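Local coordinates for uncharacterized protein (Bacteroides cellulosilyticus, PDB 5JVK), which is a family 39 glycoside hydrolase of a gut symbiont and probably hydrolyses O-glycosidic bonds within polysaccharide chains, at residues 93-98 and 408-413; 20-25 and 66-71; 121-126 and 163-168; 357-362 and 491-496; 418-423 and 432-437. One frame throughout, in Å; residues are numbered along the deposited sequence.

Interaction 1: residues 93-98 and 408-413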
# COMPACT_ATOMS: atom_id res chain seq x y z
N VAL A 93 16.37 2.14 7.90
CA VAL A 93 16.54 1.24 9.05
C VAL A 93 15.19 1.15 9.77
O VAL A 93 14.85 2.01 10.60
CB VAL A 93 17.66 1.71 9.99
CG1 VAL A 93 17.85 0.73 11.14
CG2 VAL A 93 18.96 1.88 9.21
N VAL A 94 14.42 0.11 9.45
CA VAL A 94 13.02 -0.03 9.88
C VAL A 94 12.87 -0.99 11.07
O VAL A 94 13.76 -1.81 11.29
CB VAL A 94 12.10 -0.49 8.72
CG1 VAL A 94 12.27 0.42 7.51
CG2 VAL A 94 12.34 -1.96 8.34
N PRO A 95 11.76 -0.89 11.82
CA PRO A 95 11.53 -1.86 12.90
C PRO A 95 11.22 -3.24 12.35
O PRO A 95 10.59 -3.36 11.30
CB PRO A 95 10.32 -1.29 13.64
CG PRO A 95 9.62 -0.45 12.64
CD PRO A 95 10.70 0.14 11.79
N GLU A 96 11.66 -4.28 13.06
CA GLU A 96 11.41 -5.66 12.67
C GLU A 96 10.01 -6.05 13.14
O GLU A 96 9.67 -5.84 14.31
CB GLU A 96 12.46 -6.58 13.28
CG GLU A 96 12.54 -7.96 12.65
CD GLU A 96 13.64 -8.82 13.25
OE1 GLU A 96 14.80 -8.34 13.33
OE2 GLU A 96 13.35 -9.97 13.64
N ILE A 97 9.20 -6.60 12.23
CA ILE A 97 7.82 -7.00 12.53
C ILE A 97 7.73 -8.53 12.53
O ILE A 97 8.21 -9.19 11.61
CB ILE A 97 6.81 -6.42 11.51
CG1 ILE A 97 7.07 -4.92 11.28
CG2 ILE A 97 5.38 -6.62 12.00
CD1 ILE A 97 6.27 -4.33 10.14
N ILE A 98 7.11 -9.08 13.58
CA ILE A 98 6.88 -10.52 13.68
C ILE A 98 5.83 -10.92 12.63
O ILE A 98 4.86 -10.19 12.42
CB ILE A 98 6.43 -10.92 15.11
CG1 ILE A 98 7.57 -10.68 16.12
CG2 ILE A 98 5.99 -12.39 15.17
CD1 ILE A 98 7.11 -10.52 17.55
N ALA A 408 5.51 3.43 6.08
CA ALA A 408 4.75 2.19 5.94
C ALA A 408 5.21 1.10 6.91
O ALA A 408 4.39 0.44 7.56
CB ALA A 408 4.83 1.68 4.50
N ALA A 409 6.52 0.90 7.00
CA ALA A 409 7.10 -0.10 7.91
C ALA A 409 6.79 0.23 9.37
O ALA A 409 6.42 -0.67 10.14
CB ALA A 409 8.60 -0.20 7.70
N VAL A 410 6.92 1.50 9.73
CA VAL A 410 6.69 1.93 11.11
C VAL A 410 5.20 1.83 11.47
O VAL A 410 4.87 1.27 12.52
CB VAL A 410 7.24 3.36 11.36
CG1 VAL A 410 6.86 3.86 12.75
CG2 VAL A 410 8.75 3.39 11.19
N VAL A 411 4.32 2.34 10.61
CA VAL A 411 2.87 2.29 10.89
C VAL A 411 2.34 0.85 10.92
O VAL A 411 1.43 0.54 11.70
CB VAL A 411 2.05 3.19 9.92
CG1 VAL A 411 1.91 2.56 8.53
CG2 VAL A 411 0.67 3.49 10.51
N ALA A 412 2.91 -0.03 10.10
CA ALA A 412 2.61 -1.46 10.14
C ALA A 412 3.02 -2.10 11.46
O ALA A 412 2.26 -2.89 12.03
CB ALA A 412 3.30 -2.18 8.99
N SER A 413 4.22 -1.76 11.95
CA SER A 413 4.75 -2.32 13.20
C SER A 413 3.95 -1.93 14.45
O SER A 413 3.93 -2.67 15.43
CB SER A 413 6.22 -1.91 13.40
OG SER A 413 6.33 -0.56 13.81

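Interaction 2: residues 20-25 and 66-71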
# COMPACT_ATOMS: atom_id res chain seq x y z
N THR A 20 16.14 -4.37 8.66
CA THR A 20 15.37 -4.41 9.91
C THR A 20 16.29 -4.25 11.13
O THR A 20 17.44 -4.70 11.11
CB THR A 20 14.56 -5.71 10.06
OG1 THR A 20 15.44 -6.84 10.08
CG2 THR A 20 13.57 -5.86 8.92
N ASP A 21 15.77 -3.60 12.17
CA ASP A 21 16.42 -3.49 13.48
C ASP A 21 17.68 -2.61 13.47
O ASP A 21 18.21 -2.27 12.41
CB ASP A 21 16.75 -4.89 14.04
CG ASP A 21 16.75 -4.97 15.57
OD1 ASP A 21 16.60 -3.93 16.25
OD2 ASP A 21 16.92 -6.09 16.10
N ILE A 22 18.13 -2.22 14.66
CA ILE A 22 19.43 -1.56 14.85
C ILE A 22 20.59 -2.56 14.66
O ILE A 22 20.38 -3.77 14.76
CB ILE A 22 19.53 -0.86 16.23
CG1 ILE A 22 19.50 -1.87 17.40
CG2 ILE A 22 18.40 0.16 16.39
CD1 ILE A 22 19.58 -1.24 18.77
N GLY A 23 21.78 -2.04 14.38
CA GLY A 23 23.00 -2.87 14.31
C GLY A 23 23.94 -2.54 13.16
O GLY A 23 23.89 -1.44 12.61
N LYS A 24 24.80 -3.50 12.82
CA LYS A 24 25.78 -3.35 11.73
C LYS A 24 25.11 -3.44 10.37
O LYS A 24 24.49 -4.46 10.05
CB LYS A 24 26.88 -4.42 11.81
CG LYS A 24 28.05 -4.05 12.71
CD LYS A 24 29.27 -4.93 12.43
CE LYS A 24 30.31 -4.82 13.53
NZ LYS A 24 30.68 -3.41 13.87
N LYS A 25 25.26 -2.38 9.57
CA LYS A 25 24.64 -2.28 8.26
C LYS A 25 25.70 -2.28 7.15
O LYS A 25 26.47 -1.33 7.02
CB LYS A 25 23.78 -1.02 8.19
CG LYS A 25 22.72 -0.90 9.29
CD LYS A 25 21.81 -2.12 9.36
CE LYS A 25 20.76 -1.98 10.45
NZ LYS A 25 19.98 -3.23 10.62
N THR A 66 22.80 2.70 15.76
CA THR A 66 22.25 2.49 17.11
C THR A 66 20.77 2.84 17.28
O THR A 66 20.19 2.51 18.32
CB THR A 66 23.05 3.30 18.16
OG1 THR A 66 22.83 4.70 17.95
CG2 THR A 66 24.54 2.99 18.07
N GLU A 67 20.17 3.52 16.30
CA GLU A 67 18.76 3.90 16.34
C GLU A 67 18.09 3.71 14.99
O GLU A 67 18.73 3.82 13.95
CB GLU A 67 18.61 5.37 16.76
CG GLU A 67 18.93 5.67 18.21
CD GLU A 67 18.69 7.14 18.56
OE1 GLU A 67 17.65 7.69 18.16
OE2 GLU A 67 19.55 7.74 19.24
N LEU A 68 16.78 3.45 15.01
CA LEU A 68 15.98 3.34 13.79
C LEU A 68 15.84 4.70 13.10
O LEU A 68 15.97 5.75 13.73
CB LEU A 68 14.58 2.79 14.10
CG LEU A 68 14.47 1.39 14.71
CD1 LEU A 68 13.02 1.05 14.97
CD2 LEU A 68 15.11 0.36 13.79
N GLY A 69 15.59 4.65 11.80
CA GLY A 69 15.35 5.86 11.03
C GLY A 69 15.45 5.71 9.53
O GLY A 69 15.89 4.68 9.03
N TYR A 70 15.00 6.75 8.84
CA TYR A 70 15.20 6.95 7.42
C TYR A 70 16.46 7.80 7.28
O TYR A 70 16.50 8.93 7.77
CB TYR A 70 14.00 7.69 6.82
CG TYR A 70 14.05 7.86 5.32
CD1 TYR A 70 13.82 6.78 4.48
CD2 TYR A 70 14.34 9.10 4.75
CE1 TYR A 70 13.86 6.92 3.10
CE2 TYR A 70 14.39 9.25 3.37
CZ TYR A 70 14.15 8.16 2.55
OH TYR A 70 14.20 8.29 1.19
N TYR A 71 17.48 7.24 6.62
CA TYR A 71 18.79 7.88 6.52
C TYR A 71 19.13 8.27 5.09
O TYR A 71 18.72 7.60 4.15
CB TYR A 71 19.88 6.94 7.06
CG TYR A 71 19.80 6.69 8.54
CD1 TYR A 71 20.57 7.44 9.44
CD2 TYR A 71 18.94 5.72 9.06
CE1 TYR A 71 20.50 7.22 10.80
CE2 TYR A 71 18.86 5.50 10.43
CZ TYR A 71 19.64 6.25 11.30
OH TYR A 71 19.56 6.03 12.65

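Interaction 3: residues 121-126 and 163-168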
# COMPACT_ATOMS: atom_id res chain seq x y z
N THR A 121 12.44 -7.91 -4.70
CA THR A 121 11.26 -7.03 -4.61
C THR A 121 10.32 -7.47 -3.48
O THR A 121 9.84 -6.62 -2.73
CB THR A 121 10.52 -6.93 -5.97
OG1 THR A 121 11.33 -6.21 -6.90
CG2 THR A 121 9.17 -6.22 -5.84
N PHE A 122 10.07 -8.77 -3.36
CA PHE A 122 9.17 -9.29 -2.31
C PHE A 122 9.77 -9.30 -0.91
O PHE A 122 9.03 -9.27 0.07
CB PHE A 122 8.60 -10.66 -2.68
CG PHE A 122 7.33 -10.57 -3.47
CD1 PHE A 122 7.35 -10.24 -4.82
CD2 PHE A 122 6.10 -10.76 -2.84
CE1 PHE A 122 6.16 -10.12 -5.53
CE2 PHE A 122 4.92 -10.65 -3.55
CZ PHE A 122 4.95 -10.33 -4.90
N ARG A 123 11.10 -9.33 -0.82
CA ARG A 123 11.80 -9.11 0.45
C ARG A 123 11.61 -7.65 0.90
O ARG A 123 11.41 -7.39 2.09
CB ARG A 123 13.29 -9.44 0.30
CG ARG A 123 14.09 -9.44 1.60
CD ARG A 123 15.51 -9.94 1.34
NE ARG A 123 16.50 -9.32 2.22
CZ ARG A 123 17.82 -9.33 2.02
NH1 ARG A 123 18.37 -9.94 0.96
NH2 ARG A 123 18.62 -8.72 2.89
N LEU A 124 11.66 -6.72 -0.05
CA LEU A 124 11.42 -5.30 0.23
C LEU A 124 9.95 -5.01 0.57
O LEU A 124 9.67 -4.16 1.40
CB LEU A 124 11.88 -4.43 -0.95
CG LEU A 124 13.39 -4.42 -1.20
CD1 LEU A 124 13.72 -4.01 -2.63
CD2 LEU A 124 14.11 -3.51 -0.22
N ILE A 125 9.03 -5.72 -0.09
CA ILE A 125 7.60 -5.64 0.24
C ILE A 125 7.33 -6.15 1.66
O ILE A 125 6.54 -5.55 2.39
CB ILE A 125 6.71 -6.40 -0.79
CG1 ILE A 125 6.75 -5.69 -2.15
CG2 ILE A 125 5.26 -6.49 -0.31
CD1 ILE A 125 6.36 -6.56 -3.32
N ARG A 126 7.98 -7.26 2.03
CA ARG A 126 7.84 -7.85 3.37
C ARG A 126 8.27 -6.90 4.49
O ARG A 126 7.55 -6.75 5.48
CB ARG A 126 8.64 -9.17 3.47
CG ARG A 126 8.76 -9.77 4.87
CD ARG A 126 7.41 -10.10 5.49
NE ARG A 126 7.55 -10.61 6.85
CZ ARG A 126 7.82 -9.87 7.94
NH1 ARG A 126 7.98 -8.55 7.86
NH2 ARG A 126 7.93 -10.46 9.12
N GLU A 163 4.11 -16.38 -1.61
CA GLU A 163 4.01 -17.47 -0.64
C GLU A 163 5.25 -17.62 0.26
O GLU A 163 5.11 -17.98 1.43
CB GLU A 163 3.70 -18.79 -1.35
CG GLU A 163 2.27 -18.85 -1.87
CD GLU A 163 2.03 -19.92 -2.92
OE1 GLU A 163 0.87 -20.40 -3.00
OE2 GLU A 163 2.96 -20.28 -3.67
N LYS A 164 6.43 -17.32 -0.28
CA LYS A 164 7.66 -17.34 0.52
C LYS A 164 7.67 -16.26 1.61
O LYS A 164 8.22 -16.48 2.68
CB LYS A 164 8.91 -17.21 -0.36
CG LYS A 164 9.16 -18.43 -1.23
CD LYS A 164 10.60 -18.51 -1.72
CE LYS A 164 10.85 -19.82 -2.46
NZ LYS A 164 12.29 -20.01 -2.80
N GLU A 165 7.07 -15.11 1.32
CA GLU A 165 7.01 -13.99 2.27
C GLU A 165 5.67 -13.86 3.01
O GLU A 165 5.43 -12.86 3.68
CB GLU A 165 7.37 -12.68 1.55
CG GLU A 165 8.77 -12.65 0.93
CD GLU A 165 9.91 -12.53 1.94
OE1 GLU A 165 9.65 -12.47 3.17
OE2 GLU A 165 11.08 -12.48 1.51
N GLY A 166 4.81 -14.88 2.89
CA GLY A 166 3.55 -14.95 3.63
C GLY A 166 2.55 -13.88 3.23
O GLY A 166 1.97 -13.21 4.09
N ILE A 167 2.36 -13.72 1.92
CA ILE A 167 1.54 -12.65 1.36
C ILE A 167 0.43 -13.27 0.51
O ILE A 167 0.69 -14.17 -0.28
CB ILE A 167 2.42 -11.68 0.53
CG1 ILE A 167 3.34 -10.88 1.46
CG2 ILE A 167 1.57 -10.73 -0.30
CD1 ILE A 167 4.51 -10.21 0.76
N LYS A 168 -0.80 -12.78 0.70
CA LYS A 168 -1.95 -13.22 -0.10
C LYS A 168 -2.08 -12.35 -1.36
O LYS A 168 -2.39 -11.17 -1.25
CB LYS A 168 -3.25 -13.11 0.71
CG LYS A 168 -3.35 -14.07 1.88
CD LYS A 168 -4.74 -14.02 2.49
CE LYS A 168 -4.79 -14.73 3.83
NZ LYS A 168 -6.08 -14.47 4.54

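Interaction 4: residues 357-362 and 491-496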
# COMPACT_ATOMS: atom_id res chain seq x y z
N LEU A 357 0.32 8.28 3.85
CA LEU A 357 0.30 6.82 3.87
C LEU A 357 -0.04 6.30 5.27
O LEU A 357 -0.94 5.49 5.43
CB LEU A 357 1.64 6.24 3.41
CG LEU A 357 1.72 4.72 3.21
CD1 LEU A 357 2.69 4.38 2.09
CD2 LEU A 357 2.12 3.96 4.48
N ALA A 358 0.70 6.78 6.28
CA ALA A 358 0.46 6.38 7.67
C ALA A 358 -0.95 6.75 8.11
O ALA A 358 -1.64 5.94 8.73
CB ALA A 358 1.48 7.03 8.59
N ARG A 359 -1.36 7.97 7.77
CA ARG A 359 -2.69 8.47 8.12
C ARG A 359 -3.83 7.69 7.45
O ARG A 359 -4.87 7.48 8.07
CB ARG A 359 -2.79 9.98 7.84
CG ARG A 359 -2.17 10.79 8.96
CD ARG A 359 -1.64 12.15 8.57
NE ARG A 359 -2.65 13.08 8.09
CZ ARG A 359 -2.45 14.38 7.87
NH1 ARG A 359 -1.26 14.94 8.09
NH2 ARG A 359 -3.45 15.13 7.43
N THR A 360 -3.62 7.26 6.21
CA THR A 360 -4.58 6.40 5.51
C THR A 360 -4.86 5.11 6.28
O THR A 360 -6.02 4.77 6.52
CB THR A 360 -4.11 6.05 4.08
OG1 THR A 360 -4.08 7.23 3.29
CG2 THR A 360 -5.04 5.03 3.40
N TYR A 361 -3.80 4.40 6.66
CA TYR A 361 -3.96 3.11 7.34
C TYR A 361 -4.44 3.26 8.79
O TYR A 361 -5.18 2.41 9.28
CB TYR A 361 -2.67 2.29 7.25
CG TYR A 361 -2.40 1.80 5.84
CD1 TYR A 361 -3.25 0.87 5.24
CD2 TYR A 361 -1.32 2.27 5.11
CE1 TYR A 361 -3.02 0.42 3.95
CE2 TYR A 361 -1.08 1.82 3.81
CZ TYR A 361 -1.94 0.90 3.24
OH TYR A 361 -1.72 0.44 1.96
N LEU A 362 -4.03 4.34 9.45
CA LEU A 362 -4.52 4.66 10.79
C LEU A 362 -6.00 5.03 10.77
O LEU A 362 -6.77 4.54 11.60
CB LEU A 362 -3.69 5.77 11.43
CG LEU A 362 -2.26 5.37 11.80
CD1 LEU A 362 -1.37 6.59 12.00
CD2 LEU A 362 -2.23 4.48 13.03
N ILE A 491 2.41 16.86 10.63
CA ILE A 491 1.63 16.06 9.67
C ILE A 491 1.95 14.56 9.76
O ILE A 491 1.07 13.73 9.53
CB ILE A 491 1.79 16.57 8.21
CG1 ILE A 491 3.24 16.46 7.70
CG2 ILE A 491 1.29 18.01 8.09
CD1 ILE A 491 3.39 16.79 6.23
N LEU A 492 3.19 14.24 10.12
CA LEU A 492 3.63 12.86 10.31
C LEU A 492 3.16 12.34 11.66
O LEU A 492 3.49 12.93 12.69
CB LEU A 492 5.15 12.78 10.24
CG LEU A 492 5.80 13.25 8.93
CD1 LEU A 492 7.20 13.79 9.17
CD2 LEU A 492 5.81 12.11 7.92
N PRO A 493 2.38 11.23 11.69
CA PRO A 493 1.93 10.73 12.99
C PRO A 493 3.06 10.27 13.91
O PRO A 493 4.06 9.72 13.44
CB PRO A 493 1.04 9.54 12.62
CG PRO A 493 0.57 9.83 11.24
CD PRO A 493 1.73 10.51 10.58
N GLN A 494 2.88 10.52 15.21
CA GLN A 494 3.73 9.95 16.25
C GLN A 494 2.86 9.06 17.12
O GLN A 494 1.63 9.13 17.06
CB GLN A 494 4.41 11.05 17.07
CG GLN A 494 3.50 11.85 17.98
CD GLN A 494 4.14 13.14 18.45
OE1 GLN A 494 4.50 13.27 19.62
NE2 GLN A 494 4.29 14.09 17.54
N TYR A 495 3.51 8.23 17.93
CA TYR A 495 2.85 7.14 18.63
C TYR A 495 3.29 7.04 20.09
O TYR A 495 4.48 7.13 20.39
CB TYR A 495 3.15 5.82 17.92
CG TYR A 495 2.96 5.85 16.42
CD1 TYR A 495 1.71 5.61 15.85
CD2 TYR A 495 4.03 6.12 15.57
CE1 TYR A 495 1.54 5.64 14.47
CE2 TYR A 495 3.87 6.15 14.19
CZ TYR A 495 2.62 5.91 13.65
OH TYR A 495 2.45 5.94 12.29
N LEU A 496 2.32 6.85 20.99
CA LEU A 496 2.58 6.57 22.40
C LEU A 496 2.25 5.10 22.69
O LEU A 496 1.08 4.74 22.81
CB LEU A 496 1.74 7.47 23.30
CG LEU A 496 2.13 8.95 23.39
CD1 LEU A 496 0.99 9.77 23.98
CD2 LEU A 496 3.40 9.13 24.22

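Interaction 5: residues 418-423 and 432-437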
# COMPACT_ATOMS: atom_id res chain seq x y z
N TYR A 418 -4.44 -4.61 15.84
CA TYR A 418 -5.16 -3.98 16.95
C TYR A 418 -6.42 -3.29 16.44
O TYR A 418 -6.43 -2.74 15.34
CB TYR A 418 -4.27 -2.96 17.67
CG TYR A 418 -3.07 -3.53 18.39
CD1 TYR A 418 -3.20 -4.61 19.27
CD2 TYR A 418 -1.80 -2.97 18.23
CE1 TYR A 418 -2.10 -5.13 19.95
CE2 TYR A 418 -0.69 -3.48 18.91
CZ TYR A 418 -0.85 -4.56 19.76
OH TYR A 418 0.24 -5.07 20.43
N THR A 419 -7.49 -3.33 17.24
CA THR A 419 -8.75 -2.68 16.88
C THR A 419 -8.85 -1.30 17.53
O THR A 419 -8.21 -1.03 18.55
CB THR A 419 -9.95 -3.55 17.29
OG1 THR A 419 -9.91 -3.80 18.70
CG2 THR A 419 -9.94 -4.87 16.54
N PHE A 420 -9.66 -0.44 16.92
CA PHE A 420 -9.82 0.94 17.37
C PHE A 420 -10.58 1.00 18.69
O PHE A 420 -11.61 0.35 18.85
CB PHE A 420 -10.54 1.76 16.30
CG PHE A 420 -10.90 3.15 16.74
CD1 PHE A 420 -9.92 4.12 16.91
CD2 PHE A 420 -12.23 3.49 16.99
CE1 PHE A 420 -10.25 5.39 17.33
CE2 PHE A 420 -12.57 4.77 17.40
CZ PHE A 420 -11.58 5.72 17.57
N GLN A 421 -10.07 1.80 19.63
CA GLN A 421 -10.64 1.92 20.98
C GLN A 421 -11.44 3.20 21.15
O GLN A 421 -12.62 3.15 21.49
CB GLN A 421 -9.53 1.89 22.03
CG GLN A 421 -8.75 0.59 22.08
CD GLN A 421 -9.59 -0.59 22.56
OE1 GLN A 421 -10.32 -0.48 23.54
NE2 GLN A 421 -9.48 -1.72 21.86
N GLU A 422 -10.80 4.35 20.93
CA GLU A 422 -11.32 5.63 21.38
C GLU A 422 -10.75 6.82 20.61
O GLU A 422 -9.57 6.80 20.23
CB GLU A 422 -10.97 5.80 22.86
CG GLU A 422 -11.92 6.66 23.66
CD GLU A 422 -11.66 6.53 25.15
OE1 GLU A 422 -10.49 6.70 25.57
OE2 GLU A 422 -12.62 6.25 25.90
N THR A 423 -11.59 7.82 20.37
CA THR A 423 -11.12 9.12 19.89
C THR A 423 -10.93 10.02 21.11
O THR A 423 -11.91 10.45 21.73
CB THR A 423 -12.13 9.78 18.92
OG1 THR A 423 -12.39 8.89 17.82
CG2 THR A 423 -11.59 11.09 18.37
N LEU A 432 -5.84 9.29 18.76
CA LEU A 432 -6.65 8.08 18.60
C LEU A 432 -6.01 6.94 19.37
O LEU A 432 -4.79 6.82 19.39
CB LEU A 432 -6.74 7.70 17.12
CG LEU A 432 -7.07 8.80 16.11
CD1 LEU A 432 -6.88 8.27 14.70
CD2 LEU A 432 -8.49 9.30 16.32
N ALA A 433 -6.84 6.09 19.99
CA ALA A 433 -6.38 4.93 20.75
C ALA A 433 -6.73 3.63 20.03
O ALA A 433 -7.84 3.48 19.52
CB ALA A 433 -7.00 4.93 22.14
N PHE A 434 -5.78 2.71 19.98
CA PHE A 434 -5.98 1.38 19.42
C PHE A 434 -5.59 0.35 20.46
O PHE A 434 -4.89 0.67 21.43
CB PHE A 434 -5.15 1.19 18.15
CG PHE A 434 -5.58 2.07 17.01
CD1 PHE A 434 -6.43 1.58 16.03
CD2 PHE A 434 -5.13 3.38 16.92
CE1 PHE A 434 -6.84 2.39 14.98
CE2 PHE A 434 -5.53 4.19 15.88
CZ PHE A 434 -6.39 3.70 14.90
N GLY A 435 -6.02 -0.89 20.27
CA GLY A 435 -5.79 -1.92 21.27
C GLY A 435 -6.27 -3.31 20.95
O GLY A 435 -6.67 -3.61 19.83
N GLN A 436 -6.23 -4.15 21.98
CA GLN A 436 -6.51 -5.58 21.87
C GLN A 436 -7.50 -5.98 22.96
O GLN A 436 -7.27 -5.69 24.14
CB GLN A 436 -5.21 -6.36 22.03
CG GLN A 436 -5.27 -7.81 21.58
CD GLN A 436 -3.91 -8.49 21.63
OE1 GLN A 436 -2.97 -8.02 22.29
NE2 GLN A 436 -3.78 -9.61 20.92
N ASP A 437 -8.59 -6.63 22.56
CA ASP A 437 -9.55 -7.25 23.49
C ASP A 437 -9.98 -6.34 24.66
O ASP A 437 -10.10 -6.79 25.80
CB ASP A 437 -8.97 -8.60 24.00
CG ASP A 437 -8.69 -9.61 22.86
OD1 ASP A 437 -9.07 -9.34 21.69
OD2 ASP A 437 -8.10 -10.68 23.13
O HOH W 1 -0.36 -6.57 22.94
O HOH W 2 -9.31 -6.93 19.26

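Interaction 1: residues 93-98 and 408-413
The chain leaves strand 83-94 at Val94 and runs past helix 403-415, its CA atoms nearest the helix at Val94 with Ala409 (6.2 Å), then Pro95 with Val410, and finally Ile97 with Ser413, where the gap narrows to 5.6 Å. Val94, Pro95 and Ile97 all point at the helix, while Glu96 turns its back on it. At the strand end, CB and CG1 of Val94 both rest on the methyl of Ala409, with CB to CB at 3.7 Å. The Pro95 ring comes next: its CD meets Val410 CG2 at 3.8 Å, the two side chains crossing at about a right angle, and its CG sits 3.5 Å from Ser413 OG. This is the seam where the N-terminal mixed sheet hands the chain over to the (beta/alpha)8 barrel, and helix 403-415 is the surface it leans on; helix 350-366 and Tyr495 cover other sides of that helix. Ser413 puts OG between its own N and carbonyl carbon (chi1 76°), which turns the hydroxyl back to donate to Val410 O at 2.7 Å and leaves CB for Pro95 CG and Ile97 CG1. With an alanine here, Val410 O would probably be left without its hydroxyl donor, and Pro95 CG would lose the OG it rests against. Ile97 lies over the last turn of the segment: CG1 is alongside Ser413 CB, and CD1 ends against Ala412 CB at 3.8 Å and over the backbone at Ala409 O.

Interaction 2: residues 20-25 and 66-71
Ile22 lies against the backbone of Thr66 and Glu67, and its side chain is best followed outward from CB. CB itself is 4.0 Å from Thr66 O. CG2, set anti to the carbonyl carbon of Ile22, does most of the touching: it comes within 3.5 Å of Thr66 O, then passes Glu67 CA at 3.8 Å and Leu68 N, and faces Leu68 CD2 at a looser 4.2 Å. The other branch starts with CG1 between the backbone N and the carbonyl carbon (chi1 66°) and runs on extended, bringing CD1 back to the same Thr66 O at 3.8 Å. Both branches of the isoleucine thus lie against one carbonyl oxygen, from the same side. Leu68 answers from the other segment, its CD2 packing on the Asp21 carbonyl carbon and near Ile22 N.

Each segment also braces its own turn. Lys25 NZ curls back and donates to Asp21 O at 2.7 Å, from above the carbonyl plane, with a weak second bond to Thr20 O, while Ser19 OG is a further partner. Tyr71 OH does the like for Glu67 O at 2.7 Å. The Glu67 carboxylate looks elsewhere, to a salt bridge with Arg44.

Both segments are crossings between sheets: 20-25 links strand 18-20 to strand 23-30, and 66-71 links strand 60-65 to strand 69-78, each passing from one to the other of two N-terminal sheets, crossovers such as are found in a beta-sandwich-like domain.

Interaction 3: residues 121-126 and 163-168
Two bends bring Glu165 and Arg126 together. Glu165 folds at chi2 (-73°), setting its CG 3.5 Å from Phe122 O and laying the carboxylate against helix 118-127, between Arg123 and Arg126; Arg126 starts with CG anti to its backbone N (chi1 171°) and kinks at chi2. The two chains cross at about a right angle, and what meets is carboxylate against aliphatic stem: OE1 lies 3.3 Å from Arg126 CG, while OE2 approaches Arg123 CA at 3.6 Å. The guanidinium plane stands 80° to the carboxylate, and its NE remains 4.6 Å from OE1, so the attraction, if any, is probably a longer-range one. The head of Arg126 is held instead by Ile97 O, which takes a hydrogen bond from NH2. In the barrel, helix 118-127 follows strand 106-109 and packs here on the loop that leads from helix 153-164 through Gly166, at positive phi, into strand 168-174. Ile167 closes the inner side. Its CD1 reaches Ile125 CG2 at 3.9 Å, the two side chains at about a right angle, and approaches Phe122 CD2 obliquely at 4.0 Å. Ile125 CD1 sits over the centre of the Phe122 ring, and Ile133 of strand 132-138 touches all three.

Interaction 4: residues 357-362 and 491-496
Pro493 is the bump of this contact, and Ala358, Arg359 and Leu362 of helix 350-366 form the hollow that takes it. Its CG reaches in deepest: Arg359 CG lies 3.7 Å away on one flank, Leu362 CD1 3.9 Å away on another, and the small Ala358 methyl, 4.0 Å off, makes the floor. The Arg359 stem crosses the proline at about a right angle. Leu362 then serves as a bump in turn, its CD1 set in the notch where Pro493 CB and the Tyr495 ring meet; Tyr495 CE1 is 3.9 Å from it, approached obliquely. Tyr495 OH comes to rest near both Leu362 CD1 and Ala358 CB, and Val411 packs on this tyrosine as well.

Beyond the proline, Arg359 bends at chi3 (64°), which brings its guanidinium beside the Ile491 carbonyl. NH1 donates to Ile491 O at 3.0 Å, nearly straight at 162°, with the oxygen close to the guanidinium plane. Asp297 takes NH2 in a salt bridge and NE is bonded as well, so the group's rotation is probably fixed. The arrangement is a barrel helix docked on the C-terminal antiparallel sheet, the interface typical of a catalytic (beta/alpha)8 barrel carrying an accessory beta domain.

Interaction 5: residues 418-423 and 432-437
A classic beta bulge breaks the register between strands 419-423 and 432-436: Gln421 and Glu422 both face Ala433. Gln421 N donates to Ala433 O at 2.8 Å, Glu422 N reaches the same oxygen only weakly, and Ala433 N returns a bond to Glu422 O. Gln421 lays its CG 3.6 Å from Gly435 N. Before the bulge, Thr419 and Gly435 are a hydrogen-bonded pair, joined both ways through N and O. The two strands form an antiparallel hairpin at the edge of the C-terminal sheet, with strand 439-447 beyond 429-436. Phe420 and Phe434 share one face of it in a T-shaped stack: CG of Phe420 lies anti to the backbone N (chi1 173°), which turns the ring's edge, led by CD1, onto the Phe434 face, with centroids 5.6 Å apart and planes at 70°. The Phe434 ring also meets Phe442, nearly parallel. Tyr418 sets its CB 3.3 Å from Gly435 O and runs its ring past Gln436, whose OE1 lies at the ring edge. A water links Tyr418 OH to Gln436 OE1. Cutting Tyr418 back to an alanine would probably open a gap beside Gly435 and Gln436 and leave that water without its tyrosine hydroxyl.

Interactions 1 and 4 are buried and work on neighbouring barrel helices: Val411 of 408-413 packs against Leu362 and Tyr495, so the N-terminal and C-terminal beta regions are tied in through adjoining helices. Interaction 2 lies at the surface and joins interaction 1 through probable backbone hydrogen bonds, Val93 N to Gly69 O and Asp21 N to Val94 O. Interaction 3, within the barrel itself, is partly buried and touches interaction 1 at Ile97. Interaction 5, also partly buried, lies at the edge of the same C-terminal sheet that interaction 4 docks on the barrel. Interaction 1 is apolar packing, 2 methyls laid on backbone; 3 adds a carboxylate on aliphatic stems, 4 an arginine bond, and 5 relies on backbone pairing.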